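PDB 4Y68: putative nisin-resistance protein from Streptococcus agalactiae 515, which probably confers resistance to the lantibiotic nisin as a lipoprotein peptidase of family S41 that recognises the antimicrobial peptide and cleaves it. Local coordinates for residues A[38-43]-A[60-65]; A[129-134]-A[201-206]. One frame throughout, in Å; residues are numbered along the deposited sequence.

Contact 1: A[38-43]-A[60-65]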
loop_
_atom_site.group_PDB
_atom_site.type_symbol
_atom_site.label_atom_id
_atom_site.label_comp_id
_atom_site.label_asym_id
_atom_site.label_seq_id
_atom_site.Cartn_x
_atom_site.Cartn_y
_atom_site.Cartn_z
ATOM N N VAL A 38 -11.169 -4.248 22.661
ATOM C CA VAL A 38 -11.647 -4.328 21.284
ATOM C C VAL A 38 -10.475 -4.450 20.321
ATOM O O VAL A 38 -10.528 -5.216 19.369
ATOM C CB VAL A 38 -12.496 -3.084 20.895
ATOM C CG1 VAL A 38 -12.523 -2.912 19.371
ATOM C CG2 VAL A 38 -13.894 -3.212 21.464
ATOM N N ILE A 39 -9.408 -3.701 20.573
ATOM C CA ILE A 39 -8.237 -3.779 19.704
ATOM C C ILE A 39 -7.539 -5.136 19.834
ATOM O O ILE A 39 -7.102 -5.712 18.847
ATOM C CB ILE A 39 -7.234 -2.655 19.997
ATOM C CG1 ILE A 39 -7.894 -1.286 19.749
ATOM C CG2 ILE A 39 -5.949 -2.858 19.144
ATOM C CD1 ILE A 39 -7.112 -0.099 20.357
ATOM N N LEU A 40 -7.464 -5.659 21.050
ATOM C CA LEU A 40 -6.833 -6.955 21.273
ATOM C C LEU A 40 -7.616 -8.075 20.575
ATOM O O LEU A 40 -7.016 -8.955 19.953
ATOM C CB LEU A 40 -6.684 -7.227 22.784
ATOM C CG LEU A 40 -5.736 -6.267 23.529
ATOM C CD1 LEU A 40 -5.737 -6.531 25.032
ATOM C CD2 LEU A 40 -4.286 -6.341 22.983
ATOM N N ASP A 41 -8.945 -8.029 20.640
ATOM C CA ASP A 41 -9.763 -9.005 19.927
ATOM C C ASP A 41 -9.465 -9.014 18.413
ATOM O O ASP A 41 -9.281 -10.079 17.819
ATOM C CB ASP A 41 -11.260 -8.728 20.153
ATOM C CG ASP A 41 -11.730 -9.090 21.563
ATOM O OD1 ASP A 41 -11.121 -9.960 22.221
ATOM O OD2 ASP A 41 -12.728 -8.510 22.011
ATOM N N ARG A 42 -9.418 -7.834 17.793
ATOM C CA ARG A 42 -9.146 -7.735 16.355
ATOM C C ARG A 42 -7.785 -8.272 16.018
ATOM O O ARG A 42 -7.618 -9.014 15.051
ATOM C CB ARG A 42 -9.210 -6.287 15.867
ATOM C CG ARG A 42 -10.577 -5.751 15.714
ATOM C CD ARG A 42 -11.275 -6.306 14.476
ATOM N NE ARG A 42 -12.585 -5.677 14.374
ATOM C CZ ARG A 42 -13.642 -6.221 13.788
ATOM N NH1 ARG A 42 -13.553 -7.425 13.225
ATOM N NH2 ARG A 42 -14.790 -5.556 13.772
ATOM N N VAL A 43 -6.803 -7.869 16.818
ATOM C CA VAL A 43 -5.439 -8.308 16.597
ATOM C C VAL A 43 -5.384 -9.819 16.650
ATOM O O VAL A 43 -4.828 -10.454 15.747
ATOM C CB VAL A 43 -4.480 -7.693 17.622
ATOM C CG1 VAL A 43 -3.102 -8.357 17.530
ATOM C CG2 VAL A 43 -4.383 -6.196 17.395
ATOM N N GLN A 60 -2.064 -10.860 27.936
ATOM C CA GLN A 60 -2.438 -10.845 29.349
ATOM C C GLN A 60 -1.855 -9.617 30.032
ATOM O O GLN A 60 -2.552 -8.914 30.760
ATOM C CB GLN A 60 -1.979 -12.134 30.051
ATOM C CG GLN A 60 -2.038 -12.094 31.584
ATOM C CD GLN A 60 -0.744 -11.568 32.230
ATOM O OE1 GLN A 60 0.350 -11.611 31.630
ATOM N NE2 GLN A 60 -0.866 -11.068 33.461
ATOM N N ARG A 61 -0.581 -9.338 29.773
ATOM C CA ARG A 61 0.057 -8.178 30.382
ATOM C C ARG A 61 -0.650 -6.893 29.961
ATOM O O ARG A 61 -0.764 -5.931 30.731
ATOM C CB ARG A 61 1.534 -8.105 30.006
ATOM C CG ARG A 61 2.212 -6.874 30.590
ATOM C CD ARG A 61 3.740 -6.956 30.527
ATOM N NE ARG A 61 4.235 -7.048 29.158
ATOM C CZ ARG A 61 4.809 -8.127 28.641
ATOM N NH1 ARG A 61 4.983 -9.211 29.381
ATOM N NH2 ARG A 61 5.220 -8.117 27.384
ATOM N N SER A 62 -1.125 -6.881 28.721
ATOM C CA SER A 62 -1.801 -5.712 28.194
ATOM C C SER A 62 -3.176 -5.517 28.857
ATOM O O SER A 62 -3.543 -4.417 29.258
ATOM C CB SER A 62 -1.927 -5.859 26.679
ATOM O OG SER A 62 -2.628 -4.769 26.141
ATOM N N GLU A 63 -3.926 -6.606 28.986
ATOM C CA GLU A 63 -5.215 -6.580 29.685
ATOM C C GLU A 63 -5.095 -6.123 31.147
ATOM O O GLU A 63 -5.960 -5.413 31.658
ATOM C CB GLU A 63 -5.870 -7.959 29.619
ATOM C CG GLU A 63 -6.303 -8.322 28.224
ATOM C CD GLU A 63 -6.624 -9.776 28.077
ATOM O OE1 GLU A 63 -6.296 -10.536 29.004
ATOM O OE2 GLU A 63 -7.198 -10.168 27.034
ATOM N N LYS A 64 -4.012 -6.508 31.811
ATOM C CA LYS A 64 -3.806 -6.106 33.206
ATOM C C LYS A 64 -3.656 -4.590 33.298
ATOM O O LYS A 64 -4.317 -3.948 34.113
ATOM C CB LYS A 64 -2.591 -6.817 33.816
ATOM C CG LYS A 64 -2.291 -6.407 35.263
ATOM C CD LYS A 64 -1.407 -7.421 35.980
ATOM C CE LYS A 64 -0.099 -6.801 36.490
ATOM N NZ LYS A 64 0.693 -7.745 37.350
ATOM N N LYS A 65 -2.822 -4.006 32.441
ATOM C CA LYS A 65 -2.709 -2.550 32.409
ATOM C C LYS A 65 -4.045 -1.881 32.026
ATOM O O LYS A 65 -4.386 -0.828 32.563
ATOM C CB LYS A 65 -1.600 -2.119 31.434
ATOM C CG LYS A 65 -0.231 -2.745 31.727
ATOM C CD LYS A 65 0.880 -1.998 30.982
ATOM C CE LYS A 65 2.271 -2.526 31.352
ATOM N NZ LYS A 65 2.636 -3.816 30.673
#
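Leu40 reaches across from helix 32-46 and sets its isobutyl end against Ser62 and Glu63 of helix 55-66. Its CD1 does most of the touching, lying 3.7 Å from Glu63 CG and equally 3.7 Å from Ser62 OG, on adjacent residues. The second methyl, CD2, also faces the hydroxyl, with Leu40 CD2 to Ser62 OG at 3.9 Å. These are van der Waals contacts, and no hydrogen bond spans the two segments. With CG anti to the carbonyl carbon (chi1 -65°) and an extended chi2, Leu40 carries its fork toward helix 55-66. A long, branched residue suits this place, because the CA atoms of Leu40 and Glu63 are still 8.6 Å apart.

Ser62 offers a short side chain that lets the leucine tip come close to its helix; its OG stands anti to its own backbone N (chi1 178°), turned to the methyls. Glu63 contributes its aliphatic part instead. Its side chain and that of Leu40 meet at a slant, and beyond CG it runs extended, carrying the carboxylate past the apolar contact to a salt bridge between Glu63 OE2 and Arg59 NE. Arg59 uses NH2 for a second salt bridge, to Asp41 OD1. One guanidinium thus bonds to an acid on each helix, which probably offsets the repulsion between Asp41 OD1 and Glu63 OE2, 6.2 Å apart.

The two segments run roughly antiparallel as arms of a helical hairpin, and helix 72-87 packs against both: Leu40 touches Ala82, while Ser62 meets Ile78 and Val79. Elsewhere on helix 32-46, Ile39 and Arg42 lie against Leu268 of strand 267-276, joining this helical bundle to the long strand of the antiparallel sheet.

Contact 2: A[129-134]-A[201-206]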
loop_
_atom_site.group_PDB
_atom_site.type_symbol
_atom_site.label_atom_id
_atom_site.label_comp_id
_atom_site.label_asym_id
_atom_site.label_seq_id
_atom_site.Cartn_x
_atom_site.Cartn_y
_atom_site.Cartn_z
ATOM N N LEU A 129 -8.982 9.298 0.875
ATOM C CA LEU A 129 -10.067 8.345 0.625
ATOM C C LEU A 129 -11.157 8.968 -0.227
ATOM O O LEU A 129 -11.829 8.276 -0.976
ATOM C CB LEU A 129 -10.703 7.860 1.941
ATOM C CG LEU A 129 -9.816 7.150 2.956
ATOM C CD1 LEU A 129 -10.658 6.660 4.134
ATOM C CD2 LEU A 129 -9.100 5.999 2.243
ATOM N N ASP A 130 -11.346 10.277 -0.077
ATOM C CA ASP A 130 -12.436 10.965 -0.750
ATOM C C ASP A 130 -12.340 10.836 -2.268
ATOM O O ASP A 130 -11.266 10.942 -2.863
ATOM C CB ASP A 130 -12.472 12.437 -0.338
ATOM C CG ASP A 130 -11.435 13.239 -1.025
ATOM O OD1 ASP A 130 -11.766 13.845 -2.068
ATOM O OD2 ASP A 130 -10.282 13.242 -0.543
ATOM N N LYS A 131 -13.490 10.590 -2.878
ATOM C CA LYS A 131 -13.609 10.256 -4.298
ATOM C C LYS A 131 -12.982 11.286 -5.237
ATOM O O LYS A 131 -12.413 10.936 -6.279
ATOM C CB LYS A 131 -15.094 10.090 -4.628
ATOM C CG LYS A 131 -15.445 9.412 -5.934
ATOM C CD LYS A 131 -16.979 9.316 -6.037
ATOM C CE LYS A 131 -17.451 8.192 -6.960
ATOM N NZ LYS A 131 -17.386 8.487 -8.421
ATOM N N ARG A 132 -13.104 12.558 -4.880
ATOM C CA ARG A 132 -12.629 13.622 -5.759
ATOM C C ARG A 132 -11.115 13.606 -5.839
ATOM O O ARG A 132 -10.555 13.609 -6.930
ATOM C CB ARG A 132 -13.126 14.998 -5.293
ATOM C CG ARG A 132 -12.645 16.147 -6.185
ATOM C CD ARG A 132 -13.268 17.509 -5.823
ATOM N NE ARG A 132 -14.608 17.683 -6.389
ATOM C CZ ARG A 132 -15.742 17.552 -5.700
ATOM N NH1 ARG A 132 -15.709 17.251 -4.403
ATOM N NH2 ARG A 132 -16.914 17.726 -6.305
ATOM N N SER A 133 -10.465 13.573 -4.680
ATOM C CA SER A 133 -9.011 13.551 -4.619
ATOM C C SER A 133 -8.422 12.348 -5.341
ATOM O O SER A 133 -7.426 12.477 -6.061
ATOM C CB SER A 133 -8.522 13.536 -3.168
ATOM O OG SER A 133 -9.050 14.605 -2.419
ATOM N N ILE A 134 -9.004 11.171 -5.115
ATOM C CA ILE A 134 -8.389 9.964 -5.651
ATOM C C ILE A 134 -8.634 9.901 -7.136
ATOM O O ILE A 134 -7.829 9.340 -7.853
ATOM C CB ILE A 134 -8.900 8.652 -4.988
ATOM C CG1 ILE A 134 -10.364 8.403 -5.329
ATOM C CG2 ILE A 134 -8.634 8.649 -3.480
ATOM C CD1 ILE A 134 -10.894 7.055 -4.816
ATOM N N LEU A 201 -12.468 0.669 -10.151
ATOM C CA LEU A 201 -12.241 1.618 -11.232
ATOM C C LEU A 201 -13.469 2.495 -11.481
ATOM O O LEU A 201 -13.337 3.684 -11.781
ATOM C CB LEU A 201 -11.859 0.885 -12.520
ATOM C CG LEU A 201 -10.538 0.121 -12.533
ATOM C CD1 LEU A 201 -10.250 -0.338 -13.925
ATOM C CD2 LEU A 201 -9.385 0.954 -12.005
ATOM N N GLU A 202 -14.658 1.899 -11.368
ATOM C CA GLU A 202 -15.910 2.625 -11.578
ATOM C C GLU A 202 -15.913 3.928 -10.763
ATOM O O GLU A 202 -16.211 4.991 -11.288
ATOM C CB GLU A 202 -17.118 1.743 -11.216
ATOM C CG GLU A 202 -17.435 0.607 -12.232
ATOM C CD GLU A 202 -16.478 -0.598 -12.130
ATOM O OE1 GLU A 202 -15.759 -0.726 -11.113
ATOM O OE2 GLU A 202 -16.439 -1.418 -13.078
ATOM N N ALA A 203 -15.554 3.834 -9.488
ATOM C CA ALA A 203 -15.400 5.002 -8.630
ATOM C C ALA A 203 -14.473 6.104 -9.194
ATOM O O ALA A 203 -14.695 7.277 -8.942
ATOM C CB ALA A 203 -14.892 4.571 -7.288
ATOM N N LEU A 204 -13.432 5.726 -9.928
ATOM C CA LEU A 204 -12.509 6.690 -10.506
ATOM C C LEU A 204 -13.008 7.197 -11.865
ATOM O O LEU A 204 -12.328 7.981 -12.529
ATOM C CB LEU A 204 -11.130 6.062 -10.672
ATOM C CG LEU A 204 -10.590 5.266 -9.478
ATOM C CD1 LEU A 204 -9.235 4.632 -9.792
ATOM C CD2 LEU A 204 -10.493 6.153 -8.254
ATOM N N LYS A 205 -14.187 6.720 -12.265
ATOM C CA LYS A 205 -14.733 6.914 -13.615
ATOM C C LYS A 205 -13.697 6.604 -14.680
ATOM O O LYS A 205 -13.503 7.377 -15.609
ATOM C CB LYS A 205 -15.271 8.342 -13.809
ATOM C CG LYS A 205 -16.118 8.860 -12.633
ATOM C CD LYS A 205 -17.102 9.942 -13.083
ATOM C CE LYS A 205 -17.782 10.617 -11.898
ATOM N NZ LYS A 205 -18.629 11.787 -12.313
ATOM N N ILE A 206 -13.020 5.475 -14.520
ATOM C CA ILE A 206 -12.098 4.967 -15.523
ATOM C C ILE A 206 -12.688 3.689 -16.108
ATOM O O ILE A 206 -13.251 2.874 -15.386
ATOM C CB ILE A 206 -10.714 4.677 -14.930
ATOM C CG1 ILE A 206 -10.021 5.971 -14.510
ATOM C CG2 ILE A 206 -9.856 3.914 -15.930
ATOM C CD1 ILE A 206 -8.588 5.766 -14.068
#
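Lys131 and Ala203 are the closest pair along the backbones, with CA atoms 7.0 Å apart, where the first turn of helix 131-147 runs beside a tight turn at 201-206. In that turn Leu201 O accepts from both Leu204 N and Ile206 N, one from above and one from below the carbonyl plane, and Lys205 takes a left-handed backbone conformation. The helix starts at Asp130, the N-cap: its OD1 receives Ser133 N at 2.9 Å from above the carboxylate plane, while its OD2 takes Ser133 OG at 2.6 Å on the syn lone pair. Aspartate suits the place, since one carboxylate serves both groups.

Lys131 is long enough to bridge the gap. Its chain leaves the helix extended and bends only at the end (chi4 -79°), which brings NZ to Ala203 O at 3.0 Å. The C=O...N angle is 126°, and the donor is tilted 24° from the carbonyl plane. Deeper in, the side chains of Ile134 and Leu204 lie nearly perpendicular, with Ile134 CD1 resting 3.6 Å from Leu204 CD2; Pro167 and Ile166 of helix 165-171 flank this apolar pair.

A solvent-facing lysine bond therefore lies beside a buried hydrocarbon contact. A neutral carbonyl accepts from the ammonium group without cancelling its charge, and with Lys205 NZ only 5.3 Å from Lys131 NZ, this surface probably carries a locally positive potential.

Overall arrangement
Contacts 1 and 2 belong to separate parts of an elongated chain: their centres are 36 Å apart, their nearest atoms about 16 Å, and both segments of contact 1 precede those of contact 2 in the chain. Residues 38-43 and 60-65 sit in the N-terminal helical bundle, whereas 129-134 and 201-206 lie within the S41 peptidase region; the centre of contact 1 lies about 26 Å from the chain centre, that of contact 2 about 17 Å. The first joins near neighbours in sequence, the second links parts 67 residues apart. A bound MES molecule, probably from crystallisation, lies about 3 Å from the Ala203 side chain and may mark a surface pocket, though no natural ligand is implied.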